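Local coordinates for glycoside hydrolase family 31 (Trueperella pyogenes, PDB 5I0F), which degrades cycloalternan, a cyclic glucose oligosaccharide, probably by a retaining glycosidase mechanism that passes through a covalent glycosyl-enzyme intermediate, at residues A[164-169]-A[245-250]; A[186-191]-A[239-244]; A[301-306]-A[592-597]; A[328-333]-A[385-390]. One frame throughout, in Å; residues are numbered along the deposited sequence. Where two conformers were deposited one is given.

Contact 1 (A[164-169]-A[245-250])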
# COMPACT_ATOMS: atom_id res chain seq x y z
N LYS A 164 -20.05 15.43 5.96
CA LYS A 164 -19.49 14.96 7.21
C LYS A 164 -20.56 14.65 8.23
O LYS A 164 -21.66 15.22 8.22
CB LYS A 164 -18.41 15.90 7.77
CG LYS A 164 -18.86 17.28 8.11
CD LYS A 164 -17.67 18.24 8.14
CE LYS A 164 -18.17 19.63 8.49
NZ LYS A 164 -17.07 20.61 8.64
N PHE A 165 -20.25 13.70 9.09
CA PHE A 165 -21.18 13.25 10.12
C PHE A 165 -20.38 12.61 11.26
O PHE A 165 -19.16 12.46 11.14
CB PHE A 165 -22.24 12.30 9.53
CG PHE A 165 -21.68 11.03 8.98
CD1 PHE A 165 -21.25 10.95 7.65
CD2 PHE A 165 -21.57 9.90 9.79
CE1 PHE A 165 -20.74 9.76 7.15
CE2 PHE A 165 -21.05 8.72 9.29
CZ PHE A 165 -20.64 8.64 7.97
N ALA A 166 -21.05 12.27 12.35
CA ALA A 166 -20.37 11.79 13.55
C ALA A 166 -20.98 10.53 14.11
O ALA A 166 -22.19 10.28 13.96
CB ALA A 166 -20.35 12.87 14.62
N LEU A 167 -20.12 9.75 14.76
CA LEU A 167 -20.51 8.61 15.56
C LEU A 167 -20.04 8.79 17.00
O LEU A 167 -18.93 9.30 17.25
CB LEU A 167 -19.89 7.33 15.00
CG LEU A 167 -20.05 7.05 13.52
CD1 LEU A 167 -19.33 5.74 13.21
CD2 LEU A 167 -21.51 6.94 13.13
N ARG A 168 -20.86 8.32 17.94
CA ARG A 168 -20.52 8.39 19.35
C ARG A 168 -19.52 7.29 19.76
O ARG A 168 -19.69 6.14 19.38
CB ARG A 168 -21.80 8.27 20.18
CG ARG A 168 -21.61 8.56 21.67
CD ARG A 168 -22.94 8.76 22.38
NE ARG A 168 -23.73 7.54 22.32
CZ ARG A 168 -23.54 6.46 23.08
NH1 ARG A 168 -24.34 5.41 22.90
NH2 ARG A 168 -22.60 6.41 24.04
N ILE A 169 -18.51 7.65 20.55
CA ILE A 169 -17.57 6.69 21.15
C ILE A 169 -17.58 6.91 22.65
O ILE A 169 -17.72 8.04 23.10
CB ILE A 169 -16.14 6.82 20.54
CG1 ILE A 169 -15.16 5.81 21.13
CG2 ILE A 169 -15.56 8.22 20.70
CD1 ILE A 169 -13.88 5.65 20.31
N SER A 245 -13.77 14.90 22.03
CA SER A 245 -13.18 13.73 22.67
C SER A 245 -14.08 12.49 22.77
O SER A 245 -13.59 11.42 23.17
CB SER A 245 -12.60 14.10 24.04
OG SER A 245 -13.61 14.45 24.92
N ASP A 246 -15.35 12.61 22.39
CA ASP A 246 -16.27 11.48 22.33
C ASP A 246 -16.98 11.32 20.98
O ASP A 246 -18.05 10.69 20.90
CB ASP A 246 -17.31 11.58 23.46
CG ASP A 246 -18.08 12.89 23.45
OD1 ASP A 246 -18.03 13.65 22.46
OD2 ASP A 246 -18.77 13.18 24.47
N ARG A 247 -16.39 11.89 19.93
CA ARG A 247 -16.95 11.78 18.58
C ARG A 247 -15.89 11.32 17.59
O ARG A 247 -14.78 11.85 17.56
CB ARG A 247 -17.51 13.13 18.13
CG ARG A 247 -18.73 13.61 18.87
CD ARG A 247 -19.98 12.82 18.52
NE ARG A 247 -21.16 13.21 19.28
CZ ARG A 247 -21.49 12.78 20.50
NH1 ARG A 247 -20.72 11.92 21.18
NH2 ARG A 247 -22.61 13.24 21.07
N ILE A 248 -16.27 10.34 16.78
CA ILE A 248 -15.57 10.00 15.53
C ILE A 248 -16.24 10.82 14.42
O ILE A 248 -17.38 10.56 14.05
CB ILE A 248 -15.65 8.49 15.22
CG1 ILE A 248 -15.11 7.68 16.41
CG2 ILE A 248 -14.88 8.18 13.95
CD1 ILE A 248 -15.12 6.18 16.20
N LEU A 249 -15.53 11.82 13.92
CA LEU A 249 -16.02 12.64 12.82
C LEU A 249 -15.53 12.02 11.52
O LEU A 249 -14.33 11.78 11.37
CB LEU A 249 -15.50 14.07 12.93
CG LEU A 249 -15.58 14.73 14.30
CD1 LEU A 249 -15.02 16.15 14.23
CD2 LEU A 249 -17.00 14.73 14.83
N ILE A 250 -16.46 11.77 10.60
CA ILE A 250 -16.19 11.09 9.34
C ILE A 250 -16.54 12.08 8.25
O ILE A 250 -17.62 12.66 8.28
CB ILE A 250 -17.05 9.82 9.20
CG1 ILE A 250 -16.70 8.85 10.33
CG2 ILE A 250 -16.81 9.12 7.86
CD1 ILE A 250 -17.50 7.57 10.33

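Contact 2 (A[186-191]-A[239-244])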
# COMPACT_ATOMS: atom_id res chain seq x y z
N ASP A 186 -4.01 1.42 18.28
CA ASP A 186 -5.22 2.15 18.66
C ASP A 186 -5.16 3.52 17.99
O ASP A 186 -4.31 4.36 18.30
CB ASP A 186 -5.29 2.25 20.19
CG ASP A 186 -6.58 2.86 20.70
OD1 ASP A 186 -7.47 3.30 19.91
OD2 ASP A 186 -6.69 2.89 21.95
N GLN A 187 -6.07 3.75 17.05
CA GLN A 187 -6.14 5.00 16.33
C GLN A 187 -6.88 6.12 17.07
O GLN A 187 -6.90 7.27 16.61
CB GLN A 187 -6.78 4.75 14.97
CG GLN A 187 -5.96 3.82 14.10
CD GLN A 187 -4.77 4.51 13.49
OE1 GLN A 187 -4.91 5.53 12.81
NE2 GLN A 187 -3.58 3.95 13.71
N ARG A 188 -7.46 5.83 18.22
CA ARG A 188 -8.12 6.91 19.00
C ARG A 188 -7.15 8.04 19.31
O ARG A 188 -6.00 7.79 19.72
CB ARG A 188 -8.73 6.38 20.27
CG ARG A 188 -9.57 7.42 20.98
CD ARG A 188 -10.38 6.83 22.11
NE ARG A 188 -11.28 7.85 22.62
CZ ARG A 188 -12.34 7.64 23.39
NH1 ARG A 188 -12.67 6.40 23.77
NH2 ARG A 188 -13.08 8.68 23.76
N GLY A 189 -7.61 9.28 19.12
CA GLY A 189 -6.77 10.46 19.29
C GLY A 189 -6.12 11.00 18.02
O GLY A 189 -5.54 12.09 18.05
N LEU A 190 -6.21 10.25 16.92
CA LEU A 190 -5.54 10.59 15.68
C LEU A 190 -6.54 11.11 14.64
O LEU A 190 -7.73 10.78 14.70
CB LEU A 190 -4.81 9.37 15.09
CG LEU A 190 -3.73 8.69 15.95
CD1 LEU A 190 -3.07 7.55 15.16
CD2 LEU A 190 -2.70 9.69 16.45
N ARG A 191 -6.03 11.92 13.73
CA ARG A 191 -6.72 12.28 12.50
C ARG A 191 -5.99 11.57 11.36
O ARG A 191 -4.76 11.63 11.27
CB ARG A 191 -6.73 13.78 12.25
CG ARG A 191 -7.32 14.60 13.40
CD ARG A 191 -7.27 16.10 13.14
NE ARG A 191 -7.76 16.80 14.33
CZ ARG A 191 -7.04 17.12 15.42
NH1 ARG A 191 -5.74 16.88 15.49
NH2 ARG A 191 -7.65 17.72 16.45
N ASP A 239 -11.53 11.81 12.07
CA ASP A 239 -11.04 12.49 13.26
C ASP A 239 -11.54 11.64 14.42
O ASP A 239 -12.73 11.68 14.78
CB ASP A 239 -11.61 13.92 13.30
CG ASP A 239 -11.06 14.74 14.44
OD1 ASP A 239 -10.96 14.27 15.57
OD2 ASP A 239 -10.75 15.91 14.20
N VAL A 240 -10.64 10.82 14.95
CA VAL A 240 -11.03 9.74 15.83
C VAL A 240 -10.97 10.25 17.27
O VAL A 240 -10.06 9.92 18.04
CB VAL A 240 -10.20 8.47 15.64
CG1 VAL A 240 -10.82 7.30 16.41
CG2 VAL A 240 -10.10 8.12 14.15
N ALA A 241 -11.96 11.06 17.60
CA ALA A 241 -12.04 11.65 18.93
C ALA A 241 -10.80 12.48 19.30
O ALA A 241 -10.36 12.44 20.47
CB ALA A 241 -12.33 10.57 19.98
N ALA A 242 -10.26 13.20 18.32
CA ALA A 242 -9.12 14.09 18.54
C ALA A 242 -9.68 15.48 18.84
O ALA A 242 -9.40 16.03 19.89
CB ALA A 242 -8.21 14.12 17.31
N THR A 243 -10.53 16.01 17.96
CA THR A 243 -11.12 17.35 18.17
C THR A 243 -12.23 17.39 19.21
O THR A 243 -12.25 18.29 20.07
CB THR A 243 -11.68 17.91 16.85
OG1 THR A 243 -10.68 17.81 15.84
CG2 THR A 243 -12.11 19.38 17.00
N VAL A 244 -13.19 16.47 19.11
CA VAL A 244 -14.25 16.31 20.10
C VAL A 244 -14.02 14.93 20.72
O VAL A 244 -14.08 13.92 20.04
CB VAL A 244 -15.64 16.40 19.43
CG1 VAL A 244 -16.74 16.22 20.45
CG2 VAL A 244 -15.80 17.75 18.70
O HOH W 1 -10.19 10.60 22.59

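Contact 3 (A[301-306]-A[592-597]). With GLC (alpha-D-glucopyranose), chain B; GLC (alpha-D-glucopyranose), chain C; GLC (alpha-D-glucopyranose), chain D.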
# COMPACT_ATOMS: atom_id res chain seq x y z
N GLY A 301 15.91 -10.77 -3.74
CA GLY A 301 16.97 -9.76 -3.85
C GLY A 301 16.91 -9.13 -5.22
O GLY A 301 17.03 -9.83 -6.23
N ASN A 302 16.71 -7.82 -5.28
CA ASN A 302 16.55 -7.18 -6.59
C ASN A 302 17.78 -7.37 -7.52
O ASN A 302 17.62 -7.38 -8.74
CB ASN A 302 16.19 -5.70 -6.46
CG ASN A 302 15.87 -5.08 -7.82
OD1 ASN A 302 16.76 -4.50 -8.48
ND2 ASN A 302 14.65 -5.25 -8.27
N GLU A 303 18.98 -7.54 -6.94
CA GLU A 303 20.20 -7.68 -7.74
C GLU A 303 20.50 -9.10 -8.18
O GLU A 303 21.57 -9.35 -8.72
CB GLU A 303 21.39 -7.01 -7.02
CG GLU A 303 21.13 -5.52 -6.90
CD GLU A 303 22.31 -4.70 -6.45
OE1 GLU A 303 22.23 -3.48 -6.68
OE2 GLU A 303 23.26 -5.21 -5.84
N TRP A 304 19.56 -10.03 -7.96
CA TRP A 304 19.68 -11.37 -8.56
C TRP A 304 19.06 -11.27 -9.95
O TRP A 304 17.89 -11.59 -10.13
CB TRP A 304 18.96 -12.40 -7.73
CG TRP A 304 19.45 -12.48 -6.32
CD1 TRP A 304 20.63 -12.03 -5.82
CD2 TRP A 304 18.77 -13.12 -5.26
NE1 TRP A 304 20.71 -12.30 -4.48
CE2 TRP A 304 19.58 -12.96 -4.10
CE3 TRP A 304 17.55 -13.79 -5.15
CZ2 TRP A 304 19.21 -13.48 -2.86
CZ3 TRP A 304 17.19 -14.31 -3.89
CH2 TRP A 304 18.01 -14.14 -2.78
N ASN A 305 19.86 -10.81 -10.91
CA ASN A 305 19.34 -10.46 -12.23
C ASN A 305 19.86 -11.35 -13.36
O ASN A 305 19.79 -10.98 -14.53
CB ASN A 305 19.53 -8.98 -12.53
CG ASN A 305 20.96 -8.61 -12.84
OD1 ASN A 305 21.92 -9.24 -12.37
ND2 ASN A 305 21.13 -7.56 -13.63
N THR A 306 20.36 -12.52 -12.99
CA THR A 306 20.78 -13.53 -13.96
C THR A 306 20.44 -14.86 -13.37
O THR A 306 20.29 -15.00 -12.13
CB THR A 306 22.32 -13.52 -14.27
OG1 THR A 306 23.07 -13.92 -13.12
CG2 THR A 306 22.79 -12.17 -14.72
N SER A 592 16.04 -7.27 -0.66
CA SER A 592 16.95 -6.13 -0.77
C SER A 592 16.65 -5.25 -1.99
O SER A 592 16.37 -5.74 -3.10
CB SER A 592 18.40 -6.59 -0.83
OG SER A 592 18.65 -7.46 -1.93
N GLU A 593 16.76 -3.96 -1.76
CA GLU A 593 16.52 -2.96 -2.80
C GLU A 593 17.67 -2.89 -3.80
O GLU A 593 18.82 -3.13 -3.47
CB GLU A 593 16.34 -1.59 -2.12
CG GLU A 593 15.89 -0.46 -3.04
CD GLU A 593 15.62 0.83 -2.28
OE1 GLU A 593 16.40 1.18 -1.38
OE2 GLU A 593 14.62 1.50 -2.58
N PHE A 594 17.33 -2.52 -5.04
CA PHE A 594 18.26 -2.20 -6.11
C PHE A 594 19.29 -1.19 -5.63
O PHE A 594 18.93 -0.22 -4.95
CB PHE A 594 17.51 -1.58 -7.30
CG PHE A 594 18.36 -1.35 -8.53
CD1 PHE A 594 19.02 -2.41 -9.15
CD2 PHE A 594 18.45 -0.08 -9.09
CE1 PHE A 594 19.80 -2.20 -10.29
CE2 PHE A 594 19.21 0.13 -10.24
CZ PHE A 594 19.88 -0.93 -10.84
N HIS A 595 20.54 -1.41 -6.01
CA HIS A 595 21.70 -0.57 -5.61
C HIS A 595 22.71 -0.42 -6.79
O HIS A 595 23.92 -0.22 -6.57
CB HIS A 595 22.30 -1.25 -4.38
CG HIS A 595 23.47 -0.54 -3.78
ND1 HIS A 595 24.64 -1.21 -3.44
CD2 HIS A 595 23.66 0.75 -3.42
CE1 HIS A 595 25.48 -0.35 -2.91
NE2 HIS A 595 24.92 0.85 -2.90
N HIS A 596 22.20 -0.51 -8.03
CA HIS A 596 23.01 -0.38 -9.26
C HIS A 596 24.21 -1.34 -9.31
O HIS A 596 25.23 -1.03 -9.93
CB HIS A 596 23.48 1.09 -9.44
CG HIS A 596 22.35 2.06 -9.62
ND1 HIS A 596 21.85 2.38 -10.87
CD2 HIS A 596 21.63 2.77 -8.73
CE1 HIS A 596 20.86 3.25 -10.74
NE2 HIS A 596 20.70 3.50 -9.45
N HIS A 597 24.07 -2.50 -8.67
CA HIS A 597 25.16 -3.47 -8.52
C HIS A 597 26.48 -2.83 -8.04
O HIS A 597 27.56 -3.25 -8.44
CB HIS A 597 25.34 -4.25 -9.83
CG HIS A 597 24.15 -5.10 -10.16
ND1 HIS A 597 24.18 -6.47 -10.16
CD2 HIS A 597 22.87 -4.75 -10.44
CE1 HIS A 597 22.98 -6.94 -10.44
NE2 HIS A 597 22.16 -5.91 -10.61
C1 GLC B . 15.86 5.38 -4.92
C2 GLC B . 16.76 4.30 -4.33
C3 GLC B . 17.05 3.22 -5.37
C4 GLC B . 15.75 2.66 -5.96
C5 GLC B . 14.93 3.82 -6.53
C6 GLC B . 13.59 3.45 -7.18
O1 GLC B . 16.57 6.09 -5.95
O2 GLC B . 17.99 4.88 -3.88
O3 GLC B . 17.83 2.19 -4.75
O4 GLC B . 16.02 1.70 -6.98
O5 GLC B . 14.69 4.78 -5.48
O6 GLC B . 12.88 2.42 -6.48
C1 GLC C . 13.05 -2.12 -9.05
C2 GLC C . 13.31 -0.83 -9.84
C3 GLC C . 12.55 -0.82 -11.16
C4 GLC C . 12.81 -2.12 -11.93
C5 GLC C . 12.44 -3.31 -11.06
C6 GLC C . 12.67 -4.65 -11.75
O2 GLC C . 12.92 0.32 -9.07
O3 GLC C . 12.94 0.32 -11.94
O4 GLC C . 12.03 -2.12 -13.14
O5 GLC C . 13.23 -3.28 -9.87
O6 GLC C . 14.05 -4.84 -12.02
C1 GLC D . 12.36 2.83 -5.19
C2 GLC D . 11.81 1.60 -4.47
C3 GLC D . 10.52 1.12 -5.11
C4 GLC D . 9.51 2.26 -5.12
C5 GLC D . 10.13 3.43 -5.89
C6 GLC D . 9.21 4.63 -6.00
O2 GLC D . 12.80 0.57 -4.47
O3 GLC D . 10.00 0.00 -4.38
O4 GLC D . 8.27 1.82 -5.71
O5 GLC D . 11.36 3.85 -5.27
O6 GLC D . 9.06 5.31 -4.74
O HOH W 2 19.28 -6.09 -10.71
O HOH W 3 24.88 -4.01 -3.97

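Contact 4 (A[328-333]-A[385-390]). With BGC (beta-D-glucopyranose), chain E; GLC (alpha-D-glucopyranose), chain C.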
# COMPACT_ATOMS: atom_id res chain seq x y z
N VAL A 328 11.65 -15.17 -5.12
CA VAL A 328 11.13 -14.08 -5.93
C VAL A 328 12.27 -13.55 -6.81
O VAL A 328 13.37 -13.31 -6.31
CB VAL A 328 10.58 -12.93 -5.03
CG1 VAL A 328 9.97 -11.82 -5.88
CG2 VAL A 328 9.55 -13.50 -4.05
N ILE A 329 12.00 -13.37 -8.11
CA ILE A 329 12.94 -12.76 -9.03
C ILE A 329 12.28 -11.49 -9.55
O ILE A 329 11.18 -11.56 -10.13
CB ILE A 329 13.30 -13.70 -10.21
CG1 ILE A 329 13.64 -15.11 -9.69
CG2 ILE A 329 14.46 -13.11 -11.01
CD1 ILE A 329 13.83 -16.16 -10.77
N GLU A 330 12.92 -10.35 -9.30
CA GLU A 330 12.43 -9.05 -9.72
C GLU A 330 13.01 -8.60 -11.02
O GLU A 330 12.27 -8.22 -11.93
CB GLU A 330 12.69 -8.00 -8.62
CG GLU A 330 11.96 -8.31 -7.35
CD GLU A 330 11.82 -7.11 -6.43
OE1 GLU A 330 12.76 -6.25 -6.40
OE2 GLU A 330 10.78 -7.06 -5.73
N ALA A 331 14.34 -8.66 -11.12
CA ALA A 331 15.07 -8.25 -12.31
C ALA A 331 15.29 -9.47 -13.21
O ALA A 331 16.40 -9.95 -13.35
CB ALA A 331 16.41 -7.62 -11.92
N TRP A 332 14.20 -9.96 -13.79
CA TRP A 332 14.18 -11.10 -14.70
C TRP A 332 14.00 -10.71 -16.16
O TRP A 332 14.38 -11.48 -17.06
CB TRP A 332 13.03 -12.08 -14.30
CG TRP A 332 11.67 -11.53 -14.42
CD1 TRP A 332 10.99 -10.81 -13.48
CD2 TRP A 332 10.81 -11.61 -15.55
NE1 TRP A 332 9.76 -10.44 -13.96
CE2 TRP A 332 9.61 -10.92 -15.23
CE3 TRP A 332 10.92 -12.21 -16.81
CZ2 TRP A 332 8.53 -10.82 -16.12
CZ3 TRP A 332 9.83 -12.11 -17.71
CH2 TRP A 332 8.66 -11.43 -17.34
N SER A 333 13.37 -9.56 -16.41
CA SER A 333 12.87 -9.24 -17.75
C SER A 333 13.82 -8.32 -18.51
O SER A 333 14.88 -7.92 -18.01
CB SER A 333 11.49 -8.60 -17.64
OG SER A 333 11.61 -7.21 -17.32
N ILE A 385 8.45 -16.97 -8.15
CA ILE A 385 7.54 -15.82 -8.29
C ILE A 385 8.23 -14.72 -9.12
O ILE A 385 9.37 -14.38 -8.82
CB ILE A 385 7.19 -15.24 -6.90
CG1 ILE A 385 6.59 -16.32 -5.97
CG2 ILE A 385 6.28 -14.02 -7.00
CD1 ILE A 385 5.22 -16.79 -6.30
N LEU A 386 7.55 -14.15 -10.12
CA LEU A 386 8.10 -13.06 -10.92
C LEU A 386 7.41 -11.74 -10.65
O LEU A 386 6.18 -11.67 -10.51
CB LEU A 386 7.98 -13.36 -12.42
CG LEU A 386 8.62 -14.65 -12.92
CD1 LEU A 386 8.51 -14.74 -14.44
CD2 LEU A 386 10.08 -14.76 -12.49
N TRP A 387 8.21 -10.67 -10.66
CA TRP A 387 7.75 -9.31 -10.41
C TRP A 387 7.01 -8.71 -11.60
O TRP A 387 7.34 -8.99 -12.76
CB TRP A 387 8.98 -8.46 -10.11
CG TRP A 387 8.79 -7.02 -9.69
CD1 TRP A 387 8.75 -6.56 -8.42
CD2 TRP A 387 8.73 -5.87 -10.54
NE1 TRP A 387 8.65 -5.19 -8.42
CE2 TRP A 387 8.63 -4.74 -9.70
CE3 TRP A 387 8.74 -5.68 -11.92
CZ2 TRP A 387 8.52 -3.43 -10.19
CZ3 TRP A 387 8.65 -4.39 -12.41
CH2 TRP A 387 8.55 -3.28 -11.55
N GLN A 388 6.01 -7.91 -11.28
CA GLN A 388 5.17 -7.18 -12.23
C GLN A 388 4.87 -5.79 -11.71
O GLN A 388 4.99 -5.53 -10.50
CB GLN A 388 3.86 -7.92 -12.43
CG GLN A 388 4.01 -9.25 -13.17
CD GLN A 388 4.27 -9.06 -14.65
OE1 GLN A 388 3.35 -8.99 -15.43
NE2 GLN A 388 5.54 -8.99 -15.03
N ILE A 389 4.46 -4.92 -12.64
CA ILE A 389 4.02 -3.56 -12.35
C ILE A 389 2.80 -3.27 -13.30
O ILE A 389 2.84 -3.71 -14.47
CB ILE A 389 5.17 -2.56 -12.61
CG1 ILE A 389 4.82 -1.12 -12.23
CG2 ILE A 389 5.59 -2.56 -14.07
CD1 ILE A 389 4.83 -0.88 -10.76
N PRO A 390 1.75 -2.58 -12.82
CA PRO A 390 0.59 -2.33 -13.70
C PRO A 390 0.76 -1.01 -14.46
O PRO A 390 -0.03 -0.08 -14.32
CB PRO A 390 -0.57 -2.27 -12.72
CG PRO A 390 0.03 -1.66 -11.48
CD PRO A 390 1.51 -1.99 -11.48
C2 BGC E . 8.85 -2.80 -4.26
C3 BGC E . 10.26 -3.33 -3.92
C4 BGC E . 10.95 -3.77 -5.21
C5 BGC E . 10.97 -2.63 -6.24
C6 BGC E . 11.48 -3.17 -7.57
C1 BGC E . 8.52 -2.46 -5.73
O2 BGC E . 8.09 -2.14 -3.22
O3 BGC E . 10.17 -4.40 -2.99
O4 BGC E . 12.30 -4.20 -4.93
O5 BGC E . 9.68 -2.00 -6.45
O6 BGC E . 11.72 -2.10 -8.49
C1 GLC C . 13.05 -2.12 -9.05
C2 GLC C . 13.31 -0.83 -9.84
C3 GLC C . 12.55 -0.82 -11.16
C4 GLC C . 12.81 -2.12 -11.93
C5 GLC C . 12.44 -3.31 -11.06
C6 GLC C . 12.67 -4.65 -11.75
O2 GLC C . 12.92 0.32 -9.07
O3 GLC C . 12.94 0.32 -11.94
O4 GLC C . 12.03 -2.12 -13.14
O5 GLC C . 13.23 -3.28 -9.87
O6 GLC C . 14.05 -4.84 -12.02

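Contact 1 (A[164-169]-A[245-250])
Phe165 to Arg168 pair with Arg247 to Ile250 as adjacent antiparallel strands in the middle of a six-stranded sheet, in the beta-rich region that precedes the catalytic barrel. Phe165–Ile250 and Leu167–Ile248 are hydrogen-bonded pairs, Ala166–Leu249 and Arg168–Arg247 non-hydrogen-bonded ones. The bond from Ile250 N to Phe165 O (2.8 Å) is almost straight, at 177°. Phe165, Leu167, Ile248 and Ile250 share one face, which packs against strands 138-141 and 225-230 of a second sheet, so the pair contributes to a layered beta core. On that face Phe165 has CG between its backbone N and carbonyl carbon (chi1 64°), which brings the ring over Ile250; CB of Ile250 lies 4.2 Å from the ring centroid in a CH-pi contact. Ile250 CD1 reaches past the ring to Leu167 CD1 (3.9 Å). The other face carries Ala166, Leu249 and the two arginines; Ala166 CB meets Leu249 CD2 at 3.8 Å. Arg168 turns its guanidinium away to Glu170, while Arg247, bent at chi2, lays NH1 3.5 Å from Arg168 CG. Where the pairing ends, Asp246 O accepts from Ile169 N at 3.1 Å and from Arg247 NH1 at 3.0 Å, the two donors arriving from opposite faces of its carbonyl plane.

Contact 2 (A[186-191]-A[239-244])
Arg191 and Asp239 lie side by side and point the same way, yet their flat ends are perpendicular, guanidinium to carboxylate 90°. The bond from Arg191 NE to Asp239 OD2 (3.1 Å) is weak, its N-H pointing well off the oxygen, so charge attraction probably contributes much of the pairing. The straighter bond runs from Arg191 NH2 to Thr243 OG1, 3.1 Å long at 160°, with the hydroxyl in the guanidinium plane and the two side chains crossing at about a right angle. Ala242 CB covers one face of the guanidinium, 3.7 Å above its centre, so the flat group is held both at its edge and from above. The arginine reaches this place because its chain is extended from CG to NE. Asp239 in turn is fixed by its own loop: OD1 takes the backbone N of Ala242 and of Thr243, and OD2 takes the hydroxyl of Thr243.

At the other end, Arg188 stretches alongside Ala241, its NE joined to Ala241 O through a water, while its NH1 and NH2 go to backbone carbonyls of Glu170, Glu173 and Ser245. Val240 CB packs on the carbonyls of Gln187 and Leu190, 3.5 Å from Leu190 O. Two backbone bonds join the segments, Gly189 N to Val240 O (2.8 Å) and Val240 N to Leu190 O. Gly189, with positive phi, suits the third position of a type II beta turn, Gln187 to Leu190. This turn docks on the end of strand 236-240, whose following loop is folded by an Asx motif, where edge strand 191-194 starts alongside it in the six-stranded sheet.

Contact 3 (A[301-306]-A[592-597])
Glu303 OE1 grips the backbone of the facing loop, accepting from His595 N at 2.8 Å and from His597 N at 2.9 Å. The two donors come from opposite faces of the carboxylate plane, both well out of it, so one oxygen holds the backbone at both His595 and His597. The His597 ring lies stacked on the side chain of Glu303, its plane 18° from the carboxylate, with Glu303 CB over the ring face 4.0 Å from the centroid. A water links His597 NE2 to Asn302 O, and another joins Glu303 OE2 to His595 ND1.

Deeper in, Asn302 N donates to Ser592 O, and Asn302 OD1 rests 3.2 Å from Phe594 CD1, amide and ring 79° apart. With CG anti to the backbone N (chi1 -174°), Asn302 directs ND2 to O5 of the chain C glucose (2.9 Å) and to Glu330. The facing loop holds sugar too: Phe594 O accepts from O3 of the chain B glucose at 2.7 Å, and Glu593 OE2 from O2 of the chain D glucose. Tyr200, itself part of the glycan pocket, and Ser566 bond to the Glu593 carboxylate and help position it.

Both loops belong to the TIM barrel: 301-306 leaves strand 297-300 through a type I turn to the N-cap of helix 307-320. The loop 592-597 follows strand 587-590, the neighbour that closes the barrel.

Contact 4 (A[328-333]-A[385-390])
Trp387 O, near the end of a barrel strand, is gripped by two side chains, the indole of Trp332 and the amide of Gln388. Trp332 NE1 reaches it at 3.1 Å and 166°, on a lone pair in the carbonyl plane and within the plane of its own ring, while Gln388 NE2 arrives at 2.9 Å, tilted from that plane. Gln388 can fold back to its neighbour's carbonyl because its chain bends at chi2 (-74°); its other amide atom, OE1, goes to Tyr500 and Arg452. The Trp332 indole is sandwiched, with Leu386 CD1 over one face, 4.0 Å from the centroid of the six-membered ring, and Ser333 CB over the opposite face.

Earlier along both segments, strands 326-329 and 383-388 run parallel as neighbours in the TIM barrel, Ile329 N bonding to Ile385 O and Trp387 N to Ile329 O. Glu330, just past its strand, and Trp387, near the end of its own, face the sugars. The carboxylate lies beside the indole, the planes 65° apart, with Glu330 OE2 3.4 Å from Trp387 CD1. Glu330 OE1 accepts from O4 of the beta-glucose at 2.6 Å and OE2 pairs with Lys465, whereas Trp387 spreads one ring face against C5 of the chain C glucose and gives its NE1 to Asp467. The glycan thus meets a carboxylate acceptor for a hydroxyl next to an aromatic surface for sugar carbons, a pairing familiar in carbohydrate sites; Lys465 and the Asn302 amide hold the Glu330 carboxylate in place to accept from O4.

In the fold
The contacts form two groups on opposite sides of the chain's centre. Contacts 1 and 2 lie 9 Å apart, centre to centre, in one antiparallel sheet: strands 247-253 and 236-240 are neighbours there, and contact 2 is nested along the chain inside the loop that contact 1 closes. Contacts 3 and 4 follow later, with centres 12 Å apart, both in the TIM-barrel domain and both touching the chain C glucose; contact 4 is nested inside contact 3, which links the loops after the first and last barrel strands. About 40 to 47 Å separates the centres of the two groups, so the sheet contacts shape a region remote from the sugar-binding barrel mouth.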